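Local coordinates for protein cytochrome P450 monooxygenase (Rhodococcus sp. ECU0066, PDB 6KBH) that probably acts as a self-sufficient monooxygenase, carrying a heme P450 centre together with FMN and a [2Fe-2S] cluster in one polypeptide, at residues A[44-49]-A[214-219]; A[38-43]-A[58-63]. All coordinates share one frame; numbering follows the deposited sequence.

Both contacts lie in the heme portion and use its N-terminal stretch, on the same side of the chain's centre, about 18 Å between centres. Residues 38-43 run directly into 44-49, so one continuous piece of chain serves both. Interaction 2 is the more buried: it joins the short helix 38-41 to the N-terminal end of helix 59-64, two elements close in sequence. Interaction 1 is partly buried and joins two loops, at 44-49 and 214-219, from distant parts of the chain. An arginine lies over an aromatic ring in each, by its guanidinium and CD on Phe-46 in interaction 1, chiefly by its aliphatic stem on Trp-60 in interaction 2. Neither contact has a hydrogen bond between its segments.

Interaction 1 of 2, residues A[44-49]-A[214-219]; sequences DPFTGP and WGRPAP
Phe-46 turns one ring face to Arg-216, the two side chains crossing at about a right angle. Arg-216 CD sits over the ring centre, 4.2 Å from the centroid, as a CH-pi contact. Farther out the guanidinium lies over the CD2-CE2 side of the ring, with Arg-216 CZ 3.4 Å from Phe-46 CE2 and the two planes 31° apart. The chain, extended from CG to NE (chi3 170°), carries the guanidinium that far. At the ring's edge, near its plane, Trp-214 O is 3.7 Å from Phe-46 CE1, and Gly-215 CA adds a looser touch. The Phe-46 face opposite Arg-216 rests on Pro-45 CG. In this P450 fold the contact ties the loop between helices 38-41 and 49-52 to the probable F-G loop, between helices 210-214 and 219-242. Behind the ring, an Asx turn fixes the backbone: Phe-46 N donates to Asp-44 OD1 at 3.0 Å, reaching it from well above the carboxylate plane. The charged end of Arg-216 is held by a salt bridge from NH2 to Glu-72, whereas Asp-44 OD1 stays 4.7 Å from Arg-216 NH1. Deeper in, the Trp-214 side chain meets the Phe-433 ring and lies about 9 Å from the heme.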
# COMPACT_ATOMS: atom_id res chain seq x y z
N ASP A 44 25.64 0.56 22.10
CA ASP A 44 26.58 0.44 21.00
C ASP A 44 25.85 -0.10 19.77
O ASP A 44 25.31 -1.21 19.81
CB ASP A 44 27.75 -0.47 21.37
CG ASP A 44 28.84 -0.49 20.31
OD1 ASP A 44 28.74 0.28 19.33
OD2 ASP A 44 29.79 -1.27 20.45
N PRO A 45 25.81 0.66 18.67
CA PRO A 45 25.17 0.16 17.45
C PRO A 45 26.04 -0.76 16.61
O PRO A 45 25.58 -1.24 15.57
CB PRO A 45 24.86 1.45 16.68
CG PRO A 45 25.94 2.39 17.10
CD PRO A 45 26.24 2.06 18.55
N PHE A 46 27.28 -1.03 17.02
CA PHE A 46 28.22 -1.77 16.19
C PHE A 46 28.43 -3.21 16.64
O PHE A 46 28.93 -4.02 15.85
CB PHE A 46 29.57 -1.05 16.14
CG PHE A 46 29.47 0.37 15.67
CD1 PHE A 46 29.15 0.66 14.35
CD2 PHE A 46 29.70 1.43 16.54
CE1 PHE A 46 29.06 1.97 13.92
CE2 PHE A 46 29.61 2.74 16.11
CZ PHE A 46 29.28 3.01 14.79
N THR A 47 28.07 -3.55 17.87
CA THR A 47 28.21 -4.92 18.35
C THR A 47 27.13 -5.21 19.38
O THR A 47 26.44 -4.31 19.86
CB THR A 47 29.60 -5.16 18.96
OG1 THR A 47 29.79 -6.57 19.18
CG2 THR A 47 29.74 -4.43 20.28
N GLY A 48 26.97 -6.49 19.69
CA GLY A 48 26.08 -6.91 20.75
C GLY A 48 24.61 -6.87 20.38
O GLY A 48 24.19 -7.20 19.27
N PRO A 49 23.79 -6.42 21.34
CA PRO A 49 22.33 -6.62 21.23
C PRO A 49 21.69 -5.92 20.05
O PRO A 49 20.66 -6.39 19.55
CB PRO A 49 21.80 -6.06 22.56
CG PRO A 49 22.99 -5.94 23.44
CD PRO A 49 24.15 -5.68 22.56
N TRP A 214 28.30 3.58 7.10
CA TRP A 214 27.62 3.52 8.39
C TRP A 214 28.37 2.69 9.44
O TRP A 214 27.80 2.42 10.51
CB TRP A 214 26.21 2.96 8.20
CG TRP A 214 25.29 3.93 7.52
CD1 TRP A 214 24.72 5.05 8.07
CD2 TRP A 214 24.84 3.88 6.16
NE1 TRP A 214 23.94 5.69 7.14
CE2 TRP A 214 24.00 5.00 5.96
CE3 TRP A 214 25.06 3.00 5.10
CZ2 TRP A 214 23.38 5.25 4.74
CZ3 TRP A 214 24.44 3.26 3.88
CH2 TRP A 214 23.61 4.38 3.71
N GLY A 215 29.62 2.31 9.19
CA GLY A 215 30.38 1.47 10.09
C GLY A 215 31.72 2.08 10.44
O GLY A 215 31.89 3.30 10.43
N ARG A 216 32.67 1.21 10.77
CA ARG A 216 34.02 1.62 11.17
C ARG A 216 35.02 0.89 10.28
O ARG A 216 35.66 -0.09 10.72
CB ARG A 216 34.26 1.35 12.65
CG ARG A 216 33.53 2.32 13.58
CD ARG A 216 33.53 1.83 15.03
NE ARG A 216 33.04 2.85 15.95
CZ ARG A 216 32.80 2.63 17.25
NH1 ARG A 216 33.00 1.43 17.77
NH2 ARG A 216 32.35 3.61 18.02
N PRO A 217 35.19 1.33 9.04
CA PRO A 217 36.08 0.62 8.11
C PRO A 217 37.55 0.90 8.37
O PRO A 217 37.94 1.95 8.90
CB PRO A 217 35.66 1.17 6.74
CG PRO A 217 35.18 2.55 7.04
CD PRO A 217 34.54 2.48 8.40
N ALA A 218 38.38 -0.07 7.99
CA ALA A 218 39.82 0.10 8.03
C ALA A 218 40.28 0.97 6.86
O ALA A 218 39.58 1.08 5.85
CB ALA A 218 40.50 -1.27 7.98
N PRO A 219 41.45 1.62 6.99
CA PRO A 219 41.96 2.44 5.88
C PRO A 219 41.96 1.74 4.53
O PRO A 219 41.72 2.39 3.50
CB PRO A 219 43.38 2.78 6.34
CG PRO A 219 43.31 2.77 7.82
CD PRO A 219 42.30 1.71 8.19

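Interaction 2 of 2, residues A[38-43]-A[58-63]; sequences PRAAAF and LRWSRD
Arg-39 lays its aliphatic stem over one face of the Trp-60 indole, CB standing 3.5 Å from the centroid of the six-membered ring and 10° off its normal, a CH-pi contact. The two side chains slide past each other in opposite directions. Arg-39 CD follows, 3.7 Å from Trp-60 CE3; the bend at chi3 (-68°) then turns the guanidinium over that same rim of the ring, the two planes 28° apart. Beyond the indole, Arg-39 NH1 forms a salt bridge with Glu-64. The far rim of the ring reaches the backbone of helix 38-41: Trp-60 CZ2 comes to 3.4 Å from Arg-39 O, and CH2 to 3.7 Å from Ala-40 N. Ser-61 CB lies over the opposite face of the indole. An alanine in place of Trp-60 would probably open a gap between the two helices and leave the stem of Arg-39 without the flat surface it lies on. Nearby, Phe-43 CE1 meets Leu-58 CD2 at 3.8 Å. Phe-68 joins both parts of the contact, meeting the Trp-60 ring and packing edge-to-face with Phe-43. Helix 38-41, the turn after it and helix 59-64, probably part of helix A, pack beside strands 67-69 and 76-78 through Phe-68 and Val-77, at the mixed beta-sheet characteristic of the P450 fold.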
# COMPACT_ATOMS: atom_id res chain seq x y z
N PRO A 38 23.21 4.68 32.58
CA PRO A 38 23.94 3.44 32.27
C PRO A 38 23.53 2.79 30.96
O PRO A 38 24.38 2.53 30.10
CB PRO A 38 23.60 2.54 33.47
CG PRO A 38 23.31 3.48 34.58
CD PRO A 38 22.69 4.70 33.96
N ARG A 39 22.23 2.53 30.79
CA ARG A 39 21.76 1.89 29.57
C ARG A 39 22.04 2.75 28.34
O ARG A 39 22.34 2.21 27.27
CB ARG A 39 20.26 1.59 29.68
CG ARG A 39 19.92 0.61 30.80
CD ARG A 39 18.42 0.52 31.05
NE ARG A 39 17.89 1.76 31.61
CZ ARG A 39 16.61 1.94 31.95
NH1 ARG A 39 15.74 0.95 31.80
NH2 ARG A 39 16.21 3.10 32.44
N ALA A 40 21.99 4.07 28.49
CA ALA A 40 22.29 4.97 27.38
C ALA A 40 23.78 4.96 27.05
O ALA A 40 24.16 4.97 25.87
CB ALA A 40 21.83 6.39 27.72
N ALA A 41 24.63 4.95 28.08
CA ALA A 41 26.08 4.92 27.86
C ALA A 41 26.57 3.54 27.45
O ALA A 41 27.66 3.44 26.87
CB ALA A 41 26.81 5.38 29.13
N ALA A 42 25.81 2.49 27.75
CA ALA A 42 26.13 1.15 27.28
C ALA A 42 25.62 0.88 25.88
O ALA A 42 25.82 -0.22 25.36
CB ALA A 42 25.56 0.11 28.25
N PHE A 43 24.95 1.85 25.26
CA PHE A 43 24.45 1.66 23.90
C PHE A 43 25.61 1.61 22.92
O PHE A 43 26.48 2.49 22.92
CB PHE A 43 23.49 2.79 23.53
CG PHE A 43 22.98 2.72 22.11
CD1 PHE A 43 22.07 1.74 21.73
CD2 PHE A 43 23.39 3.64 21.16
CE1 PHE A 43 21.60 1.67 20.43
CE2 PHE A 43 22.92 3.58 19.85
CZ PHE A 43 22.02 2.59 19.49
N LEU A 58 16.37 -2.17 22.07
CA LEU A 58 15.97 -0.86 22.58
C LEU A 58 14.55 -0.88 23.14
O LEU A 58 13.93 0.18 23.27
CB LEU A 58 16.10 0.22 21.51
CG LEU A 58 17.51 0.48 20.97
CD1 LEU A 58 17.62 -0.01 19.54
CD2 LEU A 58 17.87 1.96 21.06
N ARG A 59 14.02 -2.06 23.46
CA ARG A 59 12.77 -2.15 24.21
C ARG A 59 12.84 -1.30 25.48
O ARG A 59 11.86 -0.63 25.83
CB ARG A 59 12.47 -3.61 24.55
CG ARG A 59 11.16 -3.83 25.29
CD ARG A 59 9.98 -3.90 24.32
NE ARG A 59 8.76 -4.35 24.98
CZ ARG A 59 7.90 -3.53 25.59
NH1 ARG A 59 8.14 -2.23 25.61
NH2 ARG A 59 6.81 -4.02 26.16
N TRP A 60 13.99 -1.31 26.16
CA TRP A 60 14.15 -0.51 27.37
C TRP A 60 14.02 0.98 27.07
O TRP A 60 13.58 1.75 27.94
CB TRP A 60 15.50 -0.80 28.03
CG TRP A 60 16.67 -0.35 27.21
CD1 TRP A 60 17.35 -1.08 26.28
CD2 TRP A 60 17.28 0.95 27.23
NE1 TRP A 60 18.36 -0.32 25.73
CE2 TRP A 60 18.33 0.93 26.29
CE3 TRP A 60 17.05 2.12 27.96
CZ2 TRP A 60 19.15 2.04 26.06
CZ3 TRP A 60 17.85 3.22 27.72
CH2 TRP A 60 18.89 3.17 26.78
N SER A 61 14.38 1.40 25.86
CA SER A 61 14.29 2.82 25.52
C SER A 61 12.86 3.22 25.18
O SER A 61 12.42 4.32 25.53
CB SER A 61 15.24 3.15 24.37
OG SER A 61 15.36 4.55 24.19
N ARG A 62 12.11 2.35 24.50
CA ARG A 62 10.69 2.64 24.27
C ARG A 62 9.93 2.76 25.58
O ARG A 62 8.98 3.55 25.69
CB ARG A 62 10.07 1.55 23.39
CG ARG A 62 10.54 1.59 21.95
CD ARG A 62 9.72 0.80 20.96
NE ARG A 62 9.82 -0.64 21.16
CZ ARG A 62 10.89 -1.38 20.87
NH1 ARG A 62 11.97 -0.80 20.36
NH2 ARG A 62 10.88 -2.68 21.09
N ASP A 63 10.36 2.02 26.60
CA ASP A 63 9.61 1.98 27.85
C ASP A 63 9.97 3.14 28.76
O ASP A 63 9.09 3.88 29.21
CB ASP A 63 9.84 0.64 28.55
CG ASP A 63 9.22 -0.52 27.80
OD1 ASP A 63 8.34 -0.27 26.95
OD2 ASP A 63 9.60 -1.68 28.06